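Local coordinates for galectin (PDB 6E20), which binds galactoside-bearing glycans as a zebrafish galectin of innate immunity, and may in this way engage the envelope glycoprotein of a fish rhabdovirus, at residues M9-K12 / T16-I19; I32-S37 / I41-N46; C60-S65 / P109-S114. All blocks are in the same frame, centred on the assembly; numbering follows the deposited sequence.

Contact 1 of 3, residues M9-K12 / T16-I19; sequences MSFK and TLTI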
ATOM      1  N   MET B   9       1.956   6.307   4.461  1.00 26.73           N
ATOM      2  CA  MET B   9       0.526   5.902   4.505  1.00 28.49           C
ATOM      3  C   MET B   9       0.094   5.837   5.980  1.00 27.39           C
ATOM      4  O   MET B   9       0.233   4.799   6.591  1.00 27.83           O
ATOM      5  CB  MET B   9       0.337   4.552   3.813  1.00 30.18           C
ATOM      6  CG  MET B   9      -1.095   4.263   3.438  1.00 32.17           C
ATOM      7  SD  MET B   9      -1.274   2.707   2.540  1.00 31.67           S
ATOM      8  CE  MET B   9      -3.060   2.624   2.431  1.00 31.98           C
ATOM      9  N   SER B  10      -0.350   6.953   6.547  1.00 29.49           N
ATOM     10  CA  SER B  10      -0.525   7.131   8.015  1.00 31.17           C
ATOM     11  C   SER B  10      -1.566   6.154   8.586  1.00 27.55           C
ATOM     12  O   SER B  10      -2.668   6.086   8.099  1.00 26.54           O
ATOM     13  CB  SER B  10      -0.836   8.563   8.331  1.00 31.74           C
ATOM     14  OG  SER B  10       0.334   9.345   8.099  1.00 36.46           O
ATOM     15  N   PHE B  11      -1.181   5.412   9.608  1.00 28.87           N
ATOM     16  CA  PHE B  11      -2.057   4.496  10.380  1.00 28.98           C
ATOM     17  C   PHE B  11      -2.197   5.067  11.794  1.00 29.39           C
ATOM     18  O   PHE B  11      -1.203   5.066  12.560  1.00 26.98           O
ATOM     19  CB  PHE B  11      -1.441   3.097  10.387  1.00 25.44           C
ATOM     20  CG  PHE B  11      -2.227   2.031  11.100  1.00 26.06           C
ATOM     21  CD1 PHE B  11      -3.613   2.011  11.071  1.00 24.98           C
ATOM     22  CD2 PHE B  11      -1.556   1.004  11.758  1.00 26.70           C
ATOM     23  CE1 PHE B  11      -4.317   1.003  11.713  1.00 25.83           C
ATOM     24  CE2 PHE B  11      -2.257  -0.001  12.402  1.00 26.65           C
ATOM     25  CZ  PHE B  11      -3.636  -0.003  12.363  1.00 27.14           C
ATOM     26  N   LYS B  12      -3.391   5.565  12.100  1.00 35.26           N
ATOM     27  CA  LYS B  12      -3.672   6.321  13.348  1.00 36.13           C
ATOM     28  C   LYS B  12      -4.573   5.492  14.263  1.00 33.34           C
ATOM     29  O   LYS B  12      -5.309   4.614  13.773  1.00 30.57           O
ATOM     30  CB  LYS B  12      -4.340   7.658  13.023  1.00 38.39           C
ATOM     31  CG  LYS B  12      -3.657   8.493  11.939  1.00 46.59           C
ATOM     32  CD  LYS B  12      -4.446   9.729  11.501  1.00 51.20           C
ATOM     33  CE  LYS B  12      -5.010  10.541  12.657  1.00 54.65           C
ATOM     34  NZ  LYS B  12      -5.893  11.646  12.200  1.00 60.17           N
ATOM     35  N   THR B  16      -8.844   0.885  10.983  1.00 32.94           N
ATOM     36  CA  THR B  16      -8.468  -0.531  10.764  1.00 33.43           C
ATOM     37  C   THR B  16      -7.496  -0.564   9.588  1.00 29.79           C
ATOM     38  O   THR B  16      -7.731   0.137   8.578  1.00 29.83           O
ATOM     39  CB  THR B  16      -9.682  -1.439  10.546  1.00 37.78           C
ATOM     40  OG1 THR B  16     -10.770  -0.906  11.303  1.00 38.38           O
ATOM     41  CG2 THR B  16      -9.419  -2.866  10.980  1.00 38.29           C
ATOM     42  N   LEU B  17      -6.415  -1.310   9.753  1.00 30.19           N
ATOM     43  CA  LEU B  17      -5.486  -1.679   8.665  1.00 28.93           C
ATOM     44  C   LEU B  17      -5.852  -3.091   8.190  1.00 29.98           C
ATOM     45  O   LEU B  17      -5.795  -4.008   9.018  1.00 29.26           O
ATOM     46  CB  LEU B  17      -4.076  -1.624   9.226  1.00 28.64           C
ATOM     47  CG  LEU B  17      -3.014  -2.328   8.393  1.00 28.42           C
ATOM     48  CD1 LEU B  17      -2.977  -1.772   6.977  1.00 28.19           C
ATOM     49  CD2 LEU B  17      -1.670  -2.196   9.081  1.00 27.34           C
ATOM     50  N   THR B  18      -6.236  -3.230   6.922  1.00 28.02           N
ATOM     51  CA  THR B  18      -6.583  -4.518   6.273  1.00 27.25           C
ATOM     52  C   THR B  18      -5.423  -4.894   5.354  1.00 26.32           C
ATOM     53  O   THR B  18      -5.073  -4.076   4.509  1.00 24.51           O
ATOM     54  CB  THR B  18      -7.946  -4.455   5.580  1.00 28.60           C
ATOM     55  OG1 THR B  18      -8.908  -4.081   6.578  1.00 30.20           O
ATOM     56  CG2 THR B  18      -8.361  -5.779   4.981  1.00 30.34           C
ATOM     57  N   ILE B  19      -4.799  -6.044   5.606  1.00 26.33           N
ATOM     58  CA  ILE B  19      -3.649  -6.561   4.804  1.00 25.69           C
ATOM     59  C   ILE B  19      -4.140  -7.811   4.101  1.00 25.63           C
ATOM     60  O   ILE B  19      -4.638  -8.719   4.809  1.00 28.51           O
ATOM     61  CB  ILE B  19      -2.411  -6.852   5.677  1.00 27.69           C
ATOM     62  CG1 ILE B  19      -1.907  -5.582   6.374  1.00 29.75           C
ATOM     63  CG2 ILE B  19      -1.306  -7.505   4.842  1.00 26.72           C
ATOM     64  CD1 ILE B  19      -1.019  -5.835   7.565  1.00 30.35           C
TER
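F11 lays one face of its phenyl ring against L17, whose CB sits over the rim of the ring and not over its middle. This carbon lies 3.8 Å from the ring centroid of F11, 23° off the ring normal, a CH-pi contact. Its nearest ring atoms are on the far side of the phenyl, with F11 CZ 3.6 Å from L17 CB. Further along the leucine, one methyl of the fork follows: L17 CD2 reaches F11 CE2 at 4.0 Å. The two side chains cross at about a right angle, and the leucine meets the ring with CB and the CD2 branch. T16 adds its backbone alone, its carbonyl carbon C lying 4.1 Å from F11 CE1 at an oblique position. F11 gets there with CG anti to its own backbone N (chi1 -178°), which carries the ring across from its strand to that of L17.

The next shell fixes both partners. The backbone of F11 is hydrogen-bonded to Y117, that of L17 to I89, so each residue is anchored in a different sheet. I34 touches both side chains; the F91 ring also meets that of F11, while M120, V131 and I133 pack on L17. The loop between the strands is tied back by a hydrogen bond from K12 N to Q15 OE1. M9, whose side chain packs on I133, also reaches Q129 of the second subunit, which places this end of the domain beside the dimer interface. Apolar contact between one strand of each sheet fits the core of the galectin beta-sandwich, here where the chain passes from one sheet to the other.

Contact 2 of 3, residues I32-S37 / I41-N46; sequences INIGHS and IALHMN. With GAL (beta-D-galactopyranose), chain D.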
ATOM      1  N   ILE B  32       5.029  -8.614   9.321  1.00 23.23           N
ATOM      2  CA  ILE B  32       4.426  -7.263   9.214  1.00 24.50           C
ATOM      3  C   ILE B  32       5.084  -6.428  10.298  1.00 24.15           C
ATOM      4  O   ILE B  32       5.057  -6.843  11.473  1.00 25.12           O
ATOM      5  CB  ILE B  32       2.898  -7.310   9.406  1.00 26.01           C
ATOM      6  CG1 ILE B  32       2.212  -8.232   8.387  1.00 26.80           C
ATOM      7  CG2 ILE B  32       2.346  -5.908   9.364  1.00 26.47           C
ATOM      8  CD1 ILE B  32       1.121  -9.094   8.980  1.00 31.72           C
ATOM      9  N   ASN B  33       5.704  -5.336   9.883  1.00 23.58           N
ATOM     10  CA  ASN B  33       6.421  -4.387  10.765  1.00 23.67           C
ATOM     11  C   ASN B  33       5.673  -3.072  10.666  1.00 23.62           C
ATOM     12  O   ASN B  33       5.612  -2.525   9.547  1.00 21.43           O
ATOM     13  CB  ASN B  33       7.890  -4.279  10.350  1.00 23.76           C
ATOM     14  CG  ASN B  33       8.618  -5.596  10.508  1.00 24.79           C
ATOM     15  OD1 ASN B  33       9.008  -6.256   9.532  1.00 29.09           O
ATOM     16  ND2 ASN B  33       8.798  -5.997  11.743  1.00 24.90           N
ATOM     17  N   ILE B  34       5.096  -2.611  11.781  1.00 23.59           N
ATOM     18  CA  ILE B  34       4.458  -1.273  11.864  1.00 25.52           C
ATOM     19  C   ILE B  34       5.258  -0.424  12.866  1.00 26.17           C
ATOM     20  O   ILE B  34       5.527  -0.890  14.016  1.00 21.63           O
ATOM     21  CB  ILE B  34       2.976  -1.396  12.236  1.00 26.66           C
ATOM     22  CG1 ILE B  34       2.206  -2.318  11.280  1.00 28.83           C
ATOM     23  CG2 ILE B  34       2.336  -0.016  12.326  1.00 25.52           C
ATOM     24  CD1 ILE B  34       0.823  -2.703  11.801  1.00 29.45           C
ATOM     25  N   GLY B  35       5.667   0.776  12.458  1.00 26.54           N
ATOM     26  CA  GLY B  35       6.456   1.630  13.369  1.00 27.92           C
ATOM     27  C   GLY B  35       6.787   2.964  12.751  1.00 27.55           C
ATOM     28  O   GLY B  35       5.962   3.473  11.990  1.00 27.94           O
ATOM     29  N   HIS B  36       7.929   3.526  13.132  1.00 30.58           N
ATOM     30  CA  HIS B  36       8.418   4.849  12.673  1.00 28.87           C
ATOM     31  C   HIS B  36       9.520   4.681  11.624  1.00 29.52           C
ATOM     32  O   HIS B  36       9.666   5.559  10.802  1.00 31.43           O
ATOM     33  CB  HIS B  36       8.878   5.680  13.885  1.00 29.66           C
ATOM     34  CG  HIS B  36       7.766   6.024  14.819  1.00 30.23           C
ATOM     35  ND1 HIS B  36       6.622   6.677  14.401  1.00 31.12           N
ATOM     36  CD2 HIS B  36       7.611   5.811  16.144  1.00 29.59           C
ATOM     37  CE1 HIS B  36       5.815   6.858  15.430  1.00 29.50           C
ATOM     38  NE2 HIS B  36       6.392   6.318  16.503  1.00 29.82           N
ATOM     39  N   SER B  37      10.290   3.597  11.655  1.00 32.38           N
ATOM     40  CA  SER B  37      11.527   3.441  10.848  1.00 30.86           C
ATOM     41  C   SER B  37      12.031   2.016  10.992  1.00 29.22           C
ATOM     42  O   SER B  37      11.584   1.306  11.880  1.00 31.23           O
ATOM     43  CB  SER B  37      12.594   4.397  11.325  1.00 32.33           C
ATOM     44  OG  SER B  37      13.230   3.860  12.477  1.00 30.34           O
ATOM     45  N   ILE B  41      10.257  -0.172  15.546  1.00 25.17           N
ATOM     46  CA  ILE B  41       9.070  -0.975  15.134  1.00 24.82           C
ATOM     47  C   ILE B  41       8.223  -1.220  16.379  1.00 22.35           C
ATOM     48  O   ILE B  41       8.696  -1.921  17.258  1.00 24.95           O
ATOM     49  CB  ILE B  41       9.486  -2.304  14.473  1.00 23.10           C
ATOM     50  CG1 ILE B  41      10.442  -2.089  13.309  1.00 23.43           C
ATOM     51  CG2 ILE B  41       8.256  -3.109  14.044  1.00 22.08           C
ATOM     52  CD1 ILE B  41       9.875  -1.216  12.227  1.00 24.55           C
ATOM     53  N   ALA B  42       6.992  -0.720  16.386  1.00 23.93           N
ATOM     54  CA  ALA B  42       6.013  -0.822  17.490  1.00 23.58           C
ATOM     55  C   ALA B  42       5.365  -2.207  17.527  1.00 22.42           C
ATOM     56  O   ALA B  42       5.104  -2.721  18.640  1.00 19.80           O
ATOM     57  CB  ALA B  42       4.968   0.248  17.311  1.00 23.68           C
ATOM     58  N   LEU B  43       5.039  -2.744  16.347  1.00 23.54           N
ATOM     59  CA  LEU B  43       4.526  -4.126  16.158  1.00 23.76           C
ATOM     60  C   LEU B  43       5.317  -4.851  15.052  1.00 23.85           C
ATOM     61  O   LEU B  43       5.215  -4.471  13.862  1.00 21.75           O
ATOM     62  CB  LEU B  43       3.043  -4.103  15.795  1.00 23.19           C
ATOM     63  CG  LEU B  43       2.469  -5.469  15.422  1.00 22.84           C
ATOM     64  CD1 LEU B  43       2.590  -6.449  16.575  1.00 24.64           C
ATOM     65  CD2 LEU B  43       1.019  -5.366  14.979  1.00 23.13           C
ATOM     66  N   HIS B  44       5.988  -5.921  15.451  1.00 22.27           N
ATOM     67  CA  HIS B  44       6.567  -6.963  14.581  1.00 23.24           C
ATOM     68  C   HIS B  44       5.675  -8.199  14.713  1.00 23.75           C
ATOM     69  O   HIS B  44       5.659  -8.794  15.789  1.00 24.75           O
ATOM     70  CB  HIS B  44       8.010  -7.234  14.981  1.00 23.78           C
ATOM     71  CG  HIS B  44       8.615  -8.441  14.350  1.00 22.15           C
ATOM     72  ND1 HIS B  44       9.172  -8.389  13.101  1.00 22.67           N
ATOM     73  CD2 HIS B  44       8.808  -9.701  14.814  1.00 23.49           C
ATOM     74  CE1 HIS B  44       9.704  -9.571  12.805  1.00 23.11           C
ATOM     75  NE2 HIS B  44       9.469 -10.420  13.839  1.00 21.86           N
ATOM     76  N   MET B  45       4.937  -8.548  13.671  1.00 23.09           N
ATOM     77  CA  MET B  45       4.039  -9.732  13.737  1.00 25.40           C
ATOM     78  C   MET B  45       4.566 -10.762  12.747  1.00 23.73           C
ATOM     79  O   MET B  45       4.589 -10.448  11.546  1.00 26.40           O
ATOM     80  CB  MET B  45       2.596  -9.374  13.406  1.00 24.69           C
ATOM     81  CG  MET B  45       1.693 -10.584  13.452  1.00 27.99           C
ATOM     82  SD  MET B  45       0.120 -10.212  12.722  1.00 33.23           S
ATOM     83  CE  MET B  45      -0.495 -11.876  12.444  1.00 36.05           C
ATOM     84  N   ASN B  46       4.941 -11.932  13.245  1.00 23.13           N
ATOM     85  CA  ASN B  46       5.817 -12.876  12.515  1.00 23.45           C
ATOM     86  C   ASN B  46       5.183 -14.259  12.576  1.00 23.08           C
ATOM     87  O   ASN B  46       5.544 -15.084  13.421  1.00 25.66           O
ATOM     88  CB  ASN B  46       7.245 -12.741  13.044  1.00 22.05           C
ATOM     89  CG  ASN B  46       8.240 -13.669  12.387  1.00 22.68           C
ATOM     90  OD1 ASN B  46       9.142 -14.161  13.061  1.00 21.75           O
ATOM     91  ND2 ASN B  46       8.078 -13.905  11.094  1.00 18.96           N
TER
HETATM   92  C1  GAL D   2      14.004 -13.442  16.498  1.00 24.83           C
HETATM   93  C2  GAL D   2      14.036 -13.409  14.991  1.00 25.89           C
HETATM   94  C3  GAL D   2      13.703 -12.006  14.495  1.00 25.32           C
HETATM   95  C4  GAL D   2      12.377 -11.548  15.105  1.00 23.87           C
HETATM   96  C5  GAL D   2      12.475 -11.646  16.643  1.00 24.24           C
HETATM   97  C6  GAL D   2      11.167 -11.269  17.381  1.00 24.08           C
HETATM   98  O2  GAL D   2      15.364 -13.771  14.607  1.00 25.31           O
HETATM   99  O3  GAL D   2      13.615 -12.006  13.091  1.00 23.75           O
HETATM  100  O4  GAL D   2      11.380 -12.418  14.569  1.00 20.52           O
HETATM  101  O5  GAL D   2      12.785 -12.987  17.015  1.00 25.28           O
HETATM  102  O6  GAL D   2      11.254 -11.577  18.785  1.00 22.41           O
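The H44 imidazole and the N33 amide run alongside each other in the same direction, their planes 25° apart. The end of N33 comes to the ring edge at ND1, near the ring plane. Near that plane too, at NE2, is the galactose: H44 NE2 and GAL O4 are hydrogen-bonded at 2.9 Å, and either could donate. W68 brings its indole to the same ring at about 60°. With CG anti to the backbone N (chi1 169°), H44 extends its ring out to the sugar. N46 OD1, held by R48 NE, approaches the same hydroxyl, 3.2 Å from GAL O4.

Beneath these side chains the antiparallel strands are joined by paired backbone bonds. I32 and M45 exchange two, M45 N to I32 O being 2.8 Å; I34 and L43 exchange two more, with I34 N to L43 O also 2.8 Å. On the face away from the sugar, I32 CD1 packs on M45 SD at 4.0 Å, and I34 CD1 on L43 CD2 at 4.2 Å. The register slips at the turn: A42 and L43 both face I34, a classic beta bulge, where I34 O also takes a weak bond from A42 N. At G35 the strands close in, its CA 4.1 Å from I41 CA. This is a bulged beta hairpin of the galectin carbohydrate-recognition face, with H44 bonded to the galactose O4 and N46 beside it.

Contact 3 of 3, residues C60-S65 / P109-S114; sequences CNSFQS and PNRQGS. With GAL (beta-D-galactopyranose), chain D.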
ATOM      1  N   CYS B  60       4.916 -12.170  18.136  1.00 20.97           N
ATOM      2  CA  CYS B  60       4.832 -10.690  18.110  1.00 23.94           C
ATOM      3  C   CYS B  60       5.884 -10.123  19.066  1.00 23.92           C
ATOM      4  O   CYS B  60       6.139 -10.723  20.128  1.00 24.04           O
ATOM      5  CB  CYS B  60       3.437 -10.185  18.449  1.00 25.84           C
ATOM      6  SG  CYS B  60       2.189 -10.784  17.272  1.00 27.74           S
ATOM      7  N   ASN B  61       6.481  -9.006  18.682  1.00 23.98           N
ATOM      8  CA  ASN B  61       7.513  -8.326  19.504  1.00 23.03           C
ATOM      9  C   ASN B  61       7.591  -6.879  19.051  1.00 24.15           C
ATOM     10  O   ASN B  61       6.903  -6.482  18.074  1.00 24.10           O
ATOM     11  CB  ASN B  61       8.870  -9.039  19.411  1.00 24.85           C
ATOM     12  CG  ASN B  61       9.704  -8.865  20.663  1.00 23.63           C
ATOM     13  OD1 ASN B  61       9.449  -7.954  21.452  1.00 24.80           O
ATOM     14  ND2 ASN B  61      10.678  -9.735  20.863  1.00 23.32           N
ATOM     15  N   SER B  62       8.426  -6.114  19.722  1.00 23.49           N
ATOM     16  CA  SER B  62       8.727  -4.728  19.328  1.00 25.80           C
ATOM     17  C   SER B  62      10.244  -4.624  19.241  1.00 23.15           C
ATOM     18  O   SER B  62      10.899  -5.403  19.915  1.00 24.46           O
ATOM     19  CB  SER B  62       8.136  -3.741  20.275  1.00 24.91           C
ATOM     20  OG  SER B  62       8.601  -3.999  21.563  1.00 25.55           O
ATOM     21  N   PHE B  63      10.744  -3.740  18.386  1.00 25.09           N
ATOM     22  CA  PHE B  63      12.195  -3.566  18.115  1.00 26.16           C
ATOM     23  C   PHE B  63      12.510  -2.086  18.264  1.00 27.73           C
ATOM     24  O   PHE B  63      11.866  -1.265  17.598  1.00 25.62           O
ATOM     25  CB  PHE B  63      12.551  -4.084  16.717  1.00 27.65           C
ATOM     26  CG  PHE B  63      14.020  -3.960  16.384  1.00 29.48           C
ATOM     27  CD1 PHE B  63      14.931  -4.895  16.843  1.00 31.32           C
ATOM     28  CD2 PHE B  63      14.489  -2.889  15.645  1.00 30.78           C
ATOM     29  CE1 PHE B  63      16.288  -4.759  16.580  1.00 33.79           C
ATOM     30  CE2 PHE B  63      15.840  -2.765  15.347  1.00 35.03           C
ATOM     31  CZ  PHE B  63      16.737  -3.697  15.825  1.00 36.20           C
ATOM     32  N   GLN B  64      13.467  -1.750  19.123  1.00 32.95           N
ATOM     33  CA  GLN B  64      13.921  -0.350  19.279  1.00 38.06           C
ATOM     34  C   GLN B  64      15.397  -0.315  19.648  1.00 39.39           C
ATOM     35  O   GLN B  64      15.767  -0.992  20.618  1.00 41.60           O
ATOM     36  CB  GLN B  64      13.106   0.343  20.366  1.00 42.24           C
ATOM     37  CG  GLN B  64      13.088   1.844  20.211  1.00 44.86           C
ATOM     38  CD  GLN B  64      12.227   2.446  21.288  1.00 49.14           C
ATOM     39  OE1 GLN B  64      12.247   1.995  22.426  1.00 51.86           O
ATOM     40  NE2 GLN B  64      11.485   3.479  20.937  1.00 49.60           N
ATOM     41  N   SER B  65      16.183   0.503  18.947  1.00 44.08           N
ATOM     42  CA  SER B  65      17.570   0.851  19.356  1.00 43.58           C
ATOM     43  C   SER B  65      18.421  -0.421  19.364  1.00 38.97           C
ATOM     44  O   SER B  65      19.068  -0.687  20.385  1.00 40.80           O
ATOM     45  CB  SER B  65      17.562   1.539  20.713  1.00 46.83           C
ATOM     46  OG  SER B  65      17.050   2.861  20.610  1.00 46.20           O
ATOM     47  N   PRO B 109       0.663  -5.293  23.235  1.00 21.47           N
ATOM     48  CA  PRO B 109       0.761  -3.924  23.712  1.00 22.77           C
ATOM     49  C   PRO B 109       1.483  -3.001  22.730  1.00 24.72           C
ATOM     50  O   PRO B 109       2.500  -3.361  22.128  1.00 24.09           O
ATOM     51  CB  PRO B 109       1.517  -4.049  25.038  1.00 23.84           C
ATOM     52  CG  PRO B 109       2.338  -5.294  24.854  1.00 24.29           C
ATOM     53  CD  PRO B 109       1.410  -6.222  24.092  1.00 23.52           C
ATOM     54  N   ASN B 110       0.948  -1.790  22.633  1.00 28.40           N
ATOM     55  CA  ASN B 110       1.591  -0.642  21.959  1.00 26.44           C
ATOM     56  C   ASN B 110       2.607  -0.011  22.910  1.00 29.57           C
ATOM     57  O   ASN B 110       2.352   1.123  23.380  1.00 31.37           O
ATOM     58  CB  ASN B 110       0.533   0.345  21.473  1.00 26.62           C
ATOM     59  CG  ASN B 110       1.092   1.455  20.613  1.00 27.43           C
ATOM     60  OD1 ASN B 110       0.402   2.451  20.397  1.00 33.78           O
ATOM     61  ND2 ASN B 110       2.326   1.323  20.150  1.00 24.88           N
ATOM     62  N   ARG B 111       3.745  -0.680  23.112  1.00 28.12           N
ATOM     63  CA  ARG B 111       4.826  -0.243  24.048  1.00 28.66           C
ATOM     64  C   ARG B 111       5.422   1.088  23.583  1.00 30.68           C
ATOM     65  O   ARG B 111       5.740   1.912  24.465  1.00 30.66           O
ATOM     66  CB  ARG B 111       5.949  -1.269  24.160  1.00 26.71           C
ATOM     67  CG  ARG B 111       5.472  -2.637  24.618  1.00 28.57           C
ATOM     68  CD  ARG B 111       6.461  -3.689  24.180  1.00 28.87           C
ATOM     69  NE  ARG B 111       6.212  -4.990  24.769  1.00 26.15           N
ATOM     70  CZ  ARG B 111       6.713  -6.135  24.318  1.00 23.98           C
ATOM     71  NH1 ARG B 111       7.470  -6.156  23.236  1.00 24.43           N
ATOM     72  NH2 ARG B 111       6.417  -7.266  24.931  1.00 25.52           N
ATOM     73  N   GLN B 112       5.566   1.300  22.270  1.00 31.05           N
ATOM     74  CA  GLN B 112       6.120   2.569  21.720  1.00 31.46           C
ATOM     75  C   GLN B 112       5.186   3.725  22.098  1.00 28.78           C
ATOM     76  O   GLN B 112       5.677   4.819  22.250  1.00 31.99           O
ATOM     77  CB  GLN B 112       6.408   2.446  20.221  1.00 33.75           C
ATOM     78  CG  GLN B 112       6.929   3.723  19.544  1.00 34.00           C
ATOM     79  CD  GLN B 112       8.344   4.128  19.899  1.00 36.11           C
ATOM     80  OE1 GLN B 112       8.829   5.198  19.516  1.00 35.61           O
ATOM     81  NE2 GLN B 112       9.037   3.263  20.614  1.00 42.37           N
ATOM     82  N   GLY B 113       3.884   3.491  22.218  1.00 33.24           N
ATOM     83  CA  GLY B 113       2.928   4.459  22.791  1.00 34.51           C
ATOM     84  C   GLY B 113       2.394   5.474  21.793  1.00 36.38           C
ATOM     85  O   GLY B 113       1.476   6.229  22.188  1.00 33.87           O
ATOM     86  N   SER B 114       2.912   5.531  20.557  1.00 32.89           N
ATOM     87  CA  SER B 114       2.512   6.592  19.593  1.00 33.63           C
ATOM     88  C   SER B 114       1.081   6.318  19.119  1.00 33.89           C
ATOM     89  O   SER B 114       0.615   5.161  19.240  1.00 32.37           O
ATOM     90  CB  SER B 114       3.475   6.754  18.453  1.00 33.79           C
ATOM     91  OG  SER B 114       4.818   6.727  18.912  1.00 29.23           O
TER
HETATM   92  C1  GAL D   2      14.004 -13.442  16.498  1.00 24.83           C
HETATM   93  C2  GAL D   2      14.036 -13.409  14.991  1.00 25.89           C
HETATM   94  C3  GAL D   2      13.703 -12.006  14.495  1.00 25.32           C
HETATM   95  C4  GAL D   2      12.377 -11.548  15.105  1.00 23.87           C
HETATM   96  C5  GAL D   2      12.475 -11.646  16.643  1.00 24.24           C
HETATM   97  C6  GAL D   2      11.167 -11.269  17.381  1.00 24.08           C
HETATM   98  O2  GAL D   2      15.364 -13.771  14.607  1.00 25.31           O
HETATM   99  O3  GAL D   2      13.615 -12.006  13.091  1.00 23.75           O
HETATM  100  O4  GAL D   2      11.380 -12.418  14.569  1.00 20.52           O
HETATM  101  O5  GAL D   2      12.785 -12.987  17.015  1.00 25.28           O
HETATM  102  O6  GAL D   2      11.254 -11.577  18.785  1.00 22.41           O
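Two hydrogen bonds leave one nitrogen of R111. Its NH1 donates to S62 OG at 3.0 Å and to N61 OD1 at 3.2 Å, both acceptors lying at the edge of the guanidinium and in its plane. The arginine runs extended from CG to NE to get there. S62 meets it with OG set between its backbone N and carbonyl carbon (chi1 57°). The N61 amide stands 73° from the guanidinium plane. Its OD1 is gripped twice, since S62 N also donates to N61 OD1 at 2.7 Å, reaching it from the amide face opposite to R111. The other terminal nitrogen, R111 NH2, bonds to E70 O.

The bond to the sugar is separate: N61 ND2 donates to GAL O6 at 2.8 Å and is nearly straight, at 171°. The same nitrogen also binds the backbone O of the carboxamidomethylated cysteine at position 69.

At the outer end of the strand the side chains of Q64 and Q112 cross at about a right angle, their amide planes steeply inclined to each other. R111 and Q112 are the central pair of a type I beta turn from N110 to G113, which turns both toward the strand.

With both ends of its amide engaged, N61 has its rotation fixed and its ND2 directed at the galactose. The positive charge beside OD1 would probably polarise the amide and strengthen ND2 as a donor, making R111 a second-shell support of the sugar site.

From the N terminus, contact 1 closes the short loop between strands 9-12 and 16-23, which belong to different sheets. Contact 2 then closes the hairpin of strands 30-34 and 40-47. Contact 3 opens on the next strand, 58-64, and spans 43 residues, including strands 85-91 and 95-99 of the opposite sheet, before reaching the loop 109-114. The three follow in series; none nests in or crosses another. Contacts 1 and 2 meet in the sandwich core, where L17 CD2 lies 3.7 Å from I34 CD1. Contacts 2 and 3 meet through the neighbouring strands 40-47 and 58-64, H44 N lying 2.8 Å from N61 O, and both touch the galactose.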